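Long-range contacts in KLLA0E03807p (Kluyveromyces lactis, PDB 3SQI), which binds DNA through this N-terminal portion of Ndc10, probably as a centromere-binding CBF3 subunit and a platform for inner kinetochore assembly in budding yeast: residues Tyr205-Phe210 / His359-Asp364; Leu99-Ser104 / Glu274-Pro279; Ile113-Trp118 / His389-Leu394. One frame throughout, in Å; residues are numbered along the deposited sequence.

Interaction 1. Residues Tyr205-Phe210 / His359-Asp364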
loop_
_atom_site.group_PDB
_atom_site.type_symbol
_atom_site.label_atom_id
_atom_site.label_comp_id
_atom_site.label_asym_id
_atom_site.label_seq_id
_atom_site.Cartn_x
_atom_site.Cartn_y
_atom_site.Cartn_z
ATOM N N TYR A 205 -3.228 4.031 15.213
ATOM C CA TYR A 205 -4.135 2.972 15.623
ATOM C C TYR A 205 -3.428 1.960 16.505
ATOM O O TYR A 205 -4.025 1.414 17.425
ATOM C CB TYR A 205 -4.750 2.262 14.416
ATOM C CG TYR A 205 -5.486 0.986 14.779
ATOM C CD1 TYR A 205 -6.555 1.005 15.663
ATOM C CD2 TYR A 205 -5.113 -0.239 14.236
ATOM C CE1 TYR A 205 -7.228 -0.160 16.000
ATOM C CE2 TYR A 205 -5.785 -1.412 14.571
ATOM C CZ TYR A 205 -6.842 -1.366 15.450
ATOM O OH TYR A 205 -7.522 -2.524 15.788
ATOM N N TYR A 206 -2.156 1.706 16.225
ATOM C CA TYR A 206 -1.437 0.681 16.968
ATOM C C TYR A 206 -0.990 1.167 18.339
ATOM O O TYR A 206 -0.911 0.388 19.292
ATOM C CB TYR A 206 -0.269 0.128 16.156
ATOM C CG TYR A 206 -0.673 -1.036 15.282
ATOM C CD1 TYR A 206 0.273 -1.788 14.602
ATOM C CD2 TYR A 206 -2.007 -1.384 15.143
ATOM C CE1 TYR A 206 -0.101 -2.856 13.810
ATOM C CE2 TYR A 206 -2.390 -2.445 14.357
ATOM C CZ TYR A 206 -1.435 -3.178 13.691
ATOM O OH TYR A 206 -1.827 -4.237 12.908
ATOM N N TYR A 207 -0.707 2.460 18.441
ATOM C CA TYR A 207 -0.448 3.053 19.742
ATOM C C TYR A 207 -1.703 2.909 20.590
ATOM O O TYR A 207 -1.653 2.416 21.715
ATOM C CB TYR A 207 -0.067 4.524 19.602
ATOM C CG TYR A 207 0.384 5.164 20.896
ATOM C CD1 TYR A 207 1.660 4.941 21.399
ATOM C CD2 TYR A 207 -0.467 5.996 21.615
ATOM C CE1 TYR A 207 2.076 5.528 22.582
ATOM C CE2 TYR A 207 -0.057 6.588 22.799
ATOM C CZ TYR A 207 1.214 6.352 23.274
ATOM O OH TYR A 207 1.620 6.940 24.448
ATOM N N LEU A 208 -2.837 3.324 20.035
ATOM C CA LEU A 208 -4.109 3.209 20.739
ATOM C C LEU A 208 -4.422 1.764 21.129
ATOM O O LEU A 208 -4.918 1.492 22.221
ATOM C CB LEU A 208 -5.241 3.773 19.877
ATOM C CG LEU A 208 -5.136 5.259 19.527
ATOM C CD1 LEU A 208 -6.405 5.725 18.842
ATOM C CD2 LEU A 208 -4.887 6.084 20.773
ATOM N N ARG A 209 -4.127 0.844 20.220
ATOM C CA ARG A 209 -4.465 -0.561 20.390
ATOM C C ARG A 209 -3.623 -1.181 21.490
ATOM O O ARG A 209 -4.119 -1.930 22.331
ATOM C CB ARG A 209 -4.229 -1.304 19.070
ATOM C CG ARG A 209 -4.471 -2.812 19.110
ATOM C CD ARG A 209 -4.384 -3.390 17.697
ATOM N NE ARG A 209 -4.373 -4.852 17.667
ATOM C CZ ARG A 209 -4.119 -5.571 16.576
ATOM N NH1 ARG A 209 -3.853 -4.966 15.423
ATOM N NH2 ARG A 209 -4.126 -6.899 16.638
ATOM N N PHE A 210 -2.344 -0.837 21.493
ATOM C CA PHE A 210 -1.380 -1.528 22.334
ATOM C C PHE A 210 -1.014 -0.798 23.623
ATOM O O PHE A 210 -1.226 -1.320 24.716
ATOM C CB PHE A 210 -0.145 -1.870 21.519
ATOM C CG PHE A 210 -0.369 -2.984 20.560
ATOM C CD1 PHE A 210 -0.603 -4.264 21.029
ATOM C CD2 PHE A 210 -0.368 -2.759 19.195
ATOM C CE1 PHE A 210 -0.818 -5.306 20.159
ATOM C CE2 PHE A 210 -0.585 -3.798 18.313
ATOM C CZ PHE A 210 -0.811 -5.075 18.795
ATOM N N HIS A 359 -7.544 15.116 19.430
ATOM C CA HIS A 359 -7.504 13.686 19.138
ATOM C C HIS A 359 -7.174 12.845 20.377
ATOM O O HIS A 359 -6.365 13.247 21.209
ATOM C CB HIS A 359 -6.505 13.408 18.015
ATOM C CG HIS A 359 -6.653 12.055 17.394
ATOM N ND1 HIS A 359 -6.419 10.887 18.087
ATOM C CD2 HIS A 359 -7.002 11.684 16.141
ATOM C CE1 HIS A 359 -6.620 9.855 17.289
ATOM N NE2 HIS A 359 -6.979 10.311 16.103
ATOM N N ASP A 360 -7.805 11.676 20.482
ATOM C CA ASP A 360 -7.630 10.786 21.628
ATOM C C ASP A 360 -6.167 10.554 21.966
ATOM O O ASP A 360 -5.791 10.490 23.138
ATOM C CB ASP A 360 -8.285 9.424 21.371
ATOM C CG ASP A 360 -9.803 9.485 21.352
ATOM O OD1 ASP A 360 -10.376 10.548 21.694
ATOM O OD2 ASP A 360 -10.420 8.452 21.004
ATOM N N ILE A 361 -5.343 10.411 20.938
ATOM C CA ILE A 361 -3.932 10.104 21.142
ATOM C C ILE A 361 -3.267 11.092 22.108
ATOM O O ILE A 361 -2.451 10.702 22.943
ATOM C CB ILE A 361 -3.153 10.053 19.801
ATOM C CG1 ILE A 361 -1.987 9.073 19.900
ATOM C CG2 ILE A 361 -2.681 11.445 19.383
ATOM C CD1 ILE A 361 -1.048 9.135 18.724
ATOM N N PHE A 362 -3.643 12.362 22.003
ATOM C CA PHE A 362 -3.007 13.417 22.778
ATOM C C PHE A 362 -3.436 13.411 24.236
ATOM O O PHE A 362 -2.911 14.171 25.048
ATOM C CB PHE A 362 -3.281 14.778 22.141
ATOM C CG PHE A 362 -2.754 14.896 20.746
ATOM C CD1 PHE A 362 -1.392 14.897 20.511
ATOM C CD2 PHE A 362 -3.616 14.991 19.670
ATOM C CE1 PHE A 362 -0.898 14.997 19.231
ATOM C CE2 PHE A 362 -3.124 15.096 18.383
ATOM C CZ PHE A 362 -1.763 15.095 18.165
ATOM N N LEU A 363 -4.391 12.552 24.565
ATOM C CA LEU A 363 -4.910 12.497 25.925
ATOM C C LEU A 363 -4.046 11.646 26.848
ATOM O O LEU A 363 -4.268 11.614 28.056
ATOM C CB LEU A 363 -6.359 12.009 25.935
ATOM C CG LEU A 363 -7.378 13.125 25.707
ATOM C CD1 LEU A 363 -7.106 13.837 24.385
ATOM C CD2 LEU A 363 -8.800 12.587 25.761
ATOM N N ASP A 364 -3.057 10.962 26.287
ATOM C CA ASP A 364 -2.169 10.157 27.114
ATOM C C ASP A 364 -1.220 11.053 27.908
ATOM O O ASP A 364 -0.695 12.037 27.384
ATOM C CB ASP A 364 -1.390 9.152 26.265
ATOM C CG ASP A 364 -1.153 7.838 26.991
ATOM O OD1 ASP A 364 -2.024 7.427 27.788
ATOM O OD2 ASP A 364 -0.095 7.217 26.765
#

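Interaction 2. Residues Leu99-Ser104 / Glu274-Pro279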
loop_
_atom_site.group_PDB
_atom_site.type_symbol
_atom_site.label_atom_id
_atom_site.label_comp_id
_atom_site.label_asym_id
_atom_site.label_seq_id
_atom_site.Cartn_x
_atom_site.Cartn_y
_atom_site.Cartn_z
ATOM N N LEU A 99 0.196 0.502 -15.939
ATOM C CA LEU A 99 0.811 1.654 -16.593
ATOM C C LEU A 99 -0.220 2.679 -17.061
ATOM O O LEU A 99 -0.004 3.886 -16.943
ATOM C CB LEU A 99 1.657 1.202 -17.783
ATOM C CG LEU A 99 2.824 0.245 -17.519
ATOM C CD1 LEU A 99 3.385 -0.296 -18.814
ATOM C CD2 LEU A 99 3.909 0.940 -16.749
ATOM N N GLU A 100 -1.337 2.197 -17.597
ATOM C CA GLU A 100 -2.313 3.080 -18.223
ATOM C C GLU A 100 -3.255 3.764 -17.233
ATOM O O GLU A 100 -3.847 4.799 -17.550
ATOM C CB GLU A 100 -3.124 2.316 -19.274
ATOM C CG GLU A 100 -4.069 1.269 -18.698
ATOM C CD GLU A 100 -4.726 0.413 -19.769
ATOM O OE1 GLU A 100 -4.357 0.551 -20.956
ATOM O OE2 GLU A 100 -5.611 -0.400 -19.419
ATOM N N PHE A 101 -3.387 3.185 -16.040
ATOM C CA PHE A 101 -4.357 3.660 -15.054
ATOM C C PHE A 101 -4.107 5.102 -14.630
ATOM O O PHE A 101 -2.962 5.533 -14.505
ATOM C CB PHE A 101 -4.370 2.761 -13.819
ATOM C CG PHE A 101 -5.578 2.951 -12.950
ATOM C CD1 PHE A 101 -5.717 4.083 -12.166
ATOM C CD2 PHE A 101 -6.579 1.993 -12.916
ATOM C CE1 PHE A 101 -6.838 4.263 -11.366
ATOM C CE2 PHE A 101 -7.700 2.160 -12.114
ATOM C CZ PHE A 101 -7.831 3.299 -11.344
ATOM N N ASP A 102 -5.191 5.844 -14.428
ATOM C CA ASP A 102 -5.115 7.202 -13.910
ATOM C C ASP A 102 -5.781 7.236 -12.545
ATOM O O ASP A 102 -7.008 7.156 -12.440
ATOM C CB ASP A 102 -5.832 8.165 -14.859
ATOM C CG ASP A 102 -5.380 9.598 -14.688
ATOM O OD1 ASP A 102 -4.624 9.870 -13.732
ATOM O OD2 ASP A 102 -5.786 10.453 -15.506
ATOM N N TYR A 103 -4.980 7.360 -11.494
ATOM C CA TYR A 103 -5.529 7.397 -10.146
ATOM C C TYR A 103 -6.198 8.740 -9.895
ATOM O O TYR A 103 -6.973 8.887 -8.956
ATOM C CB TYR A 103 -4.435 7.161 -9.100
ATOM C CG TYR A 103 -4.244 5.711 -8.676
ATOM C CD1 TYR A 103 -5.001 5.167 -7.641
ATOM C CD2 TYR A 103 -3.294 4.892 -9.298
ATOM C CE1 TYR A 103 -4.832 3.851 -7.238
ATOM C CE2 TYR A 103 -3.120 3.563 -8.903
ATOM C CZ TYR A 103 -3.898 3.053 -7.867
ATOM O OH TYR A 103 -3.757 1.746 -7.444
ATOM N N SER A 104 -5.927 9.707 -10.768
ATOM C CA SER A 104 -6.371 11.090 -10.580
ATOM C C SER A 104 -7.878 11.205 -10.345
ATOM O O SER A 104 -8.360 12.231 -9.861
ATOM C CB SER A 104 -5.967 11.955 -11.782
ATOM O OG SER A 104 -4.574 11.883 -12.049
ATOM N N GLU A 274 -11.083 -3.165 -12.595
ATOM C CA GLU A 274 -10.762 -1.928 -13.295
ATOM C C GLU A 274 -9.512 -1.357 -12.647
ATOM O O GLU A 274 -8.825 -0.514 -13.216
ATOM C CB GLU A 274 -11.921 -0.937 -13.210
ATOM C CG GLU A 274 -13.271 -1.584 -13.434
ATOM C CD GLU A 274 -13.229 -2.648 -14.514
ATOM O OE1 GLU A 274 -13.856 -3.711 -14.322
ATOM O OE2 GLU A 274 -12.568 -2.425 -15.552
ATOM N N TRP A 275 -9.247 -1.829 -11.435
ATOM C CA TRP A 275 -8.081 -1.433 -10.652
ATOM C C TRP A 275 -6.846 -2.336 -10.769
ATOM O O TRP A 275 -6.961 -3.567 -10.868
ATOM C CB TRP A 275 -8.474 -1.274 -9.187
ATOM C CG TRP A 275 -9.202 -0.005 -8.932
ATOM C CD1 TRP A 275 -9.835 0.775 -9.854
ATOM C CD2 TRP A 275 -9.351 0.657 -7.673
ATOM N NE1 TRP A 275 -10.384 1.876 -9.243
ATOM C CE2 TRP A 275 -10.100 1.827 -7.904
ATOM C CE3 TRP A 275 -8.927 0.368 -6.372
ATOM C CZ2 TRP A 275 -10.435 2.708 -6.883
ATOM C CZ3 TRP A 275 -9.258 1.241 -5.363
ATOM C CH2 TRP A 275 -10.006 2.400 -5.623
ATOM N N PRO A 276 -5.660 -1.709 -10.748
ATOM C CA PRO A 276 -4.321 -2.303 -10.678
ATOM C C PRO A 276 -4.184 -3.300 -9.535
ATOM O O PRO A 276 -4.833 -3.131 -8.498
ATOM C CB PRO A 276 -3.431 -1.093 -10.397
ATOM C CG PRO A 276 -4.126 0.024 -11.086
ATOM C CD PRO A 276 -5.599 -0.251 -10.943
ATOM N N GLN A 277 -3.332 -4.308 -9.732
ATOM C CA GLN A 277 -3.053 -5.344 -8.735
ATOM C C GLN A 277 -1.568 -5.718 -8.684
ATOM O O GLN A 277 -0.833 -5.518 -9.649
ATOM C CB GLN A 277 -3.846 -6.610 -9.057
ATOM C CG GLN A 277 -5.339 -6.428 -9.091
ATOM C CD GLN A 277 -6.037 -7.616 -9.725
ATOM O OE1 GLN A 277 -6.731 -7.475 -10.734
ATOM N NE2 GLN A 277 -5.847 -8.798 -9.142
ATOM N N PHE A 278 -1.125 -6.270 -7.560
ATOM C CA PHE A 278 0.201 -6.873 -7.521
ATOM C C PHE A 278 0.133 -8.234 -8.208
ATOM O O PHE A 278 -0.914 -8.882 -8.203
ATOM C CB PHE A 278 0.710 -7.032 -6.082
ATOM C CG PHE A 278 1.105 -5.738 -5.431
ATOM C CD1 PHE A 278 2.103 -4.945 -5.976
ATOM C CD2 PHE A 278 0.480 -5.315 -4.268
ATOM C CE1 PHE A 278 2.463 -3.747 -5.379
ATOM C CE2 PHE A 278 0.835 -4.121 -3.667
ATOM C CZ PHE A 278 1.829 -3.337 -4.222
ATOM N N PRO A 279 1.246 -8.662 -8.814
ATOM C CA PRO A 279 1.380 -9.986 -9.427
ATOM C C PRO A 279 1.354 -11.052 -8.350
ATOM O O PRO A 279 1.222 -10.696 -7.178
ATOM C CB PRO A 279 2.776 -9.936 -10.044
ATOM C CG PRO A 279 3.081 -8.482 -10.197
ATOM C CD PRO A 279 2.433 -7.825 -9.041
#

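Interaction 3. Residues Ile113-Trp118 / His389-Leu394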
loop_
_atom_site.group_PDB
_atom_site.type_symbol
_atom_site.label_atom_id
_atom_site.label_comp_id
_atom_site.label_asym_id
_atom_site.label_seq_id
_atom_site.Cartn_x
_atom_site.Cartn_y
_atom_site.Cartn_z
ATOM N N ILE A 113 -12.522 10.887 2.306
ATOM C CA ILE A 113 -12.759 10.052 3.472
ATOM C C ILE A 113 -11.704 10.271 4.564
ATOM O O ILE A 113 -12.032 10.621 5.704
ATOM C CB ILE A 113 -12.831 8.549 3.144
ATOM C CG1 ILE A 113 -14.167 8.191 2.493
ATOM C CG2 ILE A 113 -12.666 7.743 4.419
ATOM C CD1 ILE A 113 -14.794 6.885 3.008
ATOM N N SER A 114 -10.444 10.011 4.212
ATOM C CA SER A 114 -9.415 9.792 5.220
ATOM C C SER A 114 -9.557 10.901 6.252
ATOM O O SER A 114 -9.833 10.658 7.431
ATOM C CB SER A 114 -8.035 9.801 4.594
ATOM O OG SER A 114 -7.970 8.957 3.473
ATOM N N ILE A 115 -9.503 12.127 5.758
ATOM C CA ILE A 115 -9.644 13.328 6.586
ATOM C C ILE A 115 -10.789 13.238 7.610
ATOM O O ILE A 115 -10.572 13.321 8.824
ATOM C CB ILE A 115 -9.834 14.564 5.693
ATOM C CG1 ILE A 115 -9.706 15.859 6.484
ATOM C CG2 ILE A 115 -11.140 14.500 4.912
ATOM C CD1 ILE A 115 -10.181 17.052 5.709
ATOM N N ASN A 116 -12.011 13.104 7.113
ATOM C CA ASN A 116 -13.188 12.971 7.973
ATOM C C ASN A 116 -13.053 11.879 9.038
ATOM O O ASN A 116 -13.561 12.029 10.150
ATOM C CB ASN A 116 -14.451 12.699 7.145
ATOM C CG ASN A 116 -14.887 13.896 6.331
ATOM O OD1 ASN A 116 -15.684 14.715 6.787
ATOM N ND2 ASN A 116 -14.368 14.007 5.121
ATOM N N LEU A 117 -12.406 10.770 8.691
ATOM C CA LEU A 117 -12.208 9.681 9.646
ATOM C C LEU A 117 -11.092 9.962 10.664
ATOM O O LEU A 117 -11.066 9.366 11.742
ATOM C CB LEU A 117 -11.988 8.348 8.932
ATOM C CG LEU A 117 -13.289 7.582 8.685
ATOM C CD1 LEU A 117 -13.021 6.092 8.444
ATOM C CD2 LEU A 117 -14.202 7.763 9.860
ATOM N N TRP A 118 -10.180 10.869 10.320
ATOM C CA TRP A 118 -9.213 11.379 11.285
ATOM C C TRP A 118 -9.887 12.348 12.258
ATOM O O TRP A 118 -9.604 12.328 13.455
ATOM C CB TRP A 118 -8.045 12.079 10.580
ATOM C CG TRP A 118 -7.036 11.142 9.975
ATOM C CD1 TRP A 118 -6.874 10.853 8.651
ATOM C CD2 TRP A 118 -6.050 10.376 10.676
ATOM N NE1 TRP A 118 -5.851 9.951 8.485
ATOM C CE2 TRP A 118 -5.331 9.641 9.713
ATOM C CE3 TRP A 118 -5.712 10.234 12.023
ATOM C CZ2 TRP A 118 -4.291 8.782 10.057
ATOM C CZ3 TRP A 118 -4.682 9.382 12.363
ATOM C CH2 TRP A 118 -3.981 8.667 11.384
ATOM N N HIS A 389 -6.312 22.244 1.167
ATOM C CA HIS A 389 -7.250 21.616 0.250
ATOM C C HIS A 389 -7.819 20.338 0.844
ATOM O O HIS A 389 -9.027 20.102 0.799
ATOM C CB HIS A 389 -6.551 21.333 -1.080
ATOM C CG HIS A 389 -5.622 22.425 -1.511
ATOM N ND1 HIS A 389 -4.369 22.597 -0.962
ATOM C CD2 HIS A 389 -5.772 23.419 -2.422
ATOM C CE1 HIS A 389 -3.782 23.639 -1.522
ATOM N NE2 HIS A 389 -4.614 24.155 -2.410
ATOM N N LEU A 390 -6.944 19.521 1.415
ATOM C CA LEU A 390 -7.372 18.314 2.104
ATOM C C LEU A 390 -8.445 18.658 3.140
ATOM O O LEU A 390 -9.544 18.101 3.114
ATOM C CB LEU A 390 -6.172 17.644 2.780
ATOM C CG LEU A 390 -6.254 16.148 3.097
ATOM C CD1 LEU A 390 -5.027 15.682 3.877
ATOM C CD2 LEU A 390 -7.516 15.833 3.874
ATOM N N LEU A 391 -8.127 19.592 4.034
ATOM C CA LEU A 391 -9.060 20.003 5.084
ATOM C C LEU A 391 -10.406 20.490 4.545
ATOM O O LEU A 391 -11.442 20.293 5.180
ATOM C CB LEU A 391 -8.441 21.083 5.974
ATOM C CG LEU A 391 -7.262 20.692 6.870
ATOM C CD1 LEU A 391 -6.728 21.919 7.579
ATOM C CD2 LEU A 391 -7.661 19.623 7.874
ATOM N N ALA A 392 -10.390 21.118 3.375
ATOM C CA ALA A 392 -11.622 21.648 2.797
ATOM C C ALA A 392 -12.661 20.548 2.554
ATOM O O ALA A 392 -13.828 20.831 2.273
ATOM C CB ALA A 392 -11.322 22.393 1.499
ATOM N N GLN A 393 -12.226 19.297 2.668
ATOM C CA GLN A 393 -13.046 18.144 2.298
ATOM C C GLN A 393 -13.860 17.493 3.429
ATOM O O GLN A 393 -14.486 16.459 3.212
ATOM C CB GLN A 393 -12.191 17.091 1.585
ATOM C CG GLN A 393 -12.247 17.181 0.066
ATOM C CD GLN A 393 -11.060 16.514 -0.590
ATOM O OE1 GLN A 393 -10.653 15.420 -0.197
ATOM N NE2 GLN A 393 -10.485 17.177 -1.587
ATOM N N LEU A 394 -13.846 18.072 4.628
ATOM C CA LEU A 394 -14.618 17.499 5.740
ATOM C C LEU A 394 -15.901 18.280 6.051
ATOM O O LEU A 394 -15.959 19.496 5.853
ATOM C CB LEU A 394 -13.761 17.280 7.003
ATOM C CG LEU A 394 -12.717 18.294 7.483
ATOM C CD1 LEU A 394 -13.278 19.688 7.476
ATOM C CD2 LEU A 394 -12.202 17.948 8.864
#

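Interaction 1. Residues Tyr205-Phe210 / His359-Asp364
Y207 and L208, consecutive residues of helix 198-210, both lean on I361 in the short 3-10 turn 360-363. The Y207 ring brings CD2 to 3.8 Å from I361 CG1, the two side chains crossing at about a right angle, while L208 CD2 reaches I361 CA at 4.1 Å and L208 CD1 meets the imidazole of H359 at its edge. Isoleucine and leucine suit this buried, apolar part of the seam. With CG of Y207 opposite the backbone N (chi1 -173°), the phenol stretches off the helix, and its OH donates to D364 OD2 at 2.9 Å, a bond to be read with some reserve because the hydroxyl is less surely placed. The turn is braced from within: I361 N donates to H359 ND1 in the imidazole plane, almost straight at 176°. Further out, I361 packs on L349 of helix 332-355, and D364 OD1 takes the backbone amide of K214. The contact thus fastens the loop after helix 332-355 to the helical body of this recombinase-like domain. The buried carboxylate is shared out between these donors, with a weak bond from S366 OG to OD2, which probably helps to offset the cost of burying its charge.

Interaction 2. Residues Leu99-Ser104 / Glu274-Pro279
F101 sets the edge of its ring toward the face of W275 in an offset edge-to-face pair, with the phenyl centroid 5.0 Å from that of the indole's five-membered ring and the planes at 88°. CZ, at the rim of F101, lies 3.6 Å from W275 NE1. The carbonyl O of E274 also sits at the F101 edge, near the ring plane, where the weakly positive C-H groups suit an oxygen. F101 in turn places CE1 4.0 Å above one face of the Y103 ring, offset toward its rim. P276 crosses F101 at about a right angle, its CG 3.8 Å from F101 CG, and Y103 OH approaches the same proline CG at 4.0 Å, the tyrosine and proline meeting from opposite directions. F101 is the first residue to leave helical geometry at the end of helix 82-100; with its CG swung away from the backbone N (chi1 -164°), the ring reaches over to the loop 274-279. That loop lies between helices 265-269 and 304-310, so the contact joins it to the end of helix 82-100, consistent with a junction between the helical parts of a tyrosine recombinase-like fold. A stiff proline ring and the broad face of an indole give the phenylalanine apolar surfaces to rest on. W275 also meets F147 of helix 133-149 edge-to-face, and P276 rests on M310 of helix 304-310. Two links steady the chain that carries F101 and Y103: the carbonyl O of F101 accepts from K309 NZ, and D102 forms an Asx turn. In that turn D102 OD1 receives S104 N at 3.2 Å and S104 OG at 2.6 Å, both from the same face of the carboxylate plane.

Interaction 3. Residues Ile113-Trp118 / His389-Leu394
N116 and L394 bring their CA atoms to 5.2 Å, where helix 107-118 passes a type I beta turn from L391 to L394 that continues from helix 388-391. The arrangement is a helix flank packed against a turn, and it ties the late part of the modelled chain to the helical core. I115 points into the turn: its CG1 stands opposite the backbone N (chi1 -169°), which sends the longer branch between L390 and L394. It slides past L390 in the reverse direction but crosses L394 at about a right angle, with I115 CG1 4.0 Å from L394 CG; a branched aliphatic chain suits such a wedge. L390 also packs on F195. N116 crosses L394 at a slant, its amide set against that leucine's CA and CB, and works with both ends. ND2 gives to K112 O within its own helix, while OD1 accepts from I395 N. A leucine in its place is likely to leave the I395 amide and the Q393 carbonyl without their mates and so weaken the hold on the turn. Across the contact, N116 ND2 donates to Q393 O at 3.1 Å (N-H...O 162°), approaching from 38° above the carbonyl plane.

Along the chain the segments come as 99-104, 113-118, 205-210, 274-279, 359-364 and 389-394. Both segments of interaction 1 therefore fall between those of interaction 3, whereas interaction 2 crosses each of the others. Interactions 1 and 3 have centres about 20 Å apart and touch, H359 CD2 lying 3.8 Å from W118 O. Interaction 2 stands off, its centre about 34 Å from that of interaction 1, on the opposite side of the chain's centre, and about 24 Å from that of interaction 3. Helix 133-149 serves all three, meeting W275, W118, Y205 and H359. Together they join early, middle and late parts of the chain, consistent with one DNA-binding unit.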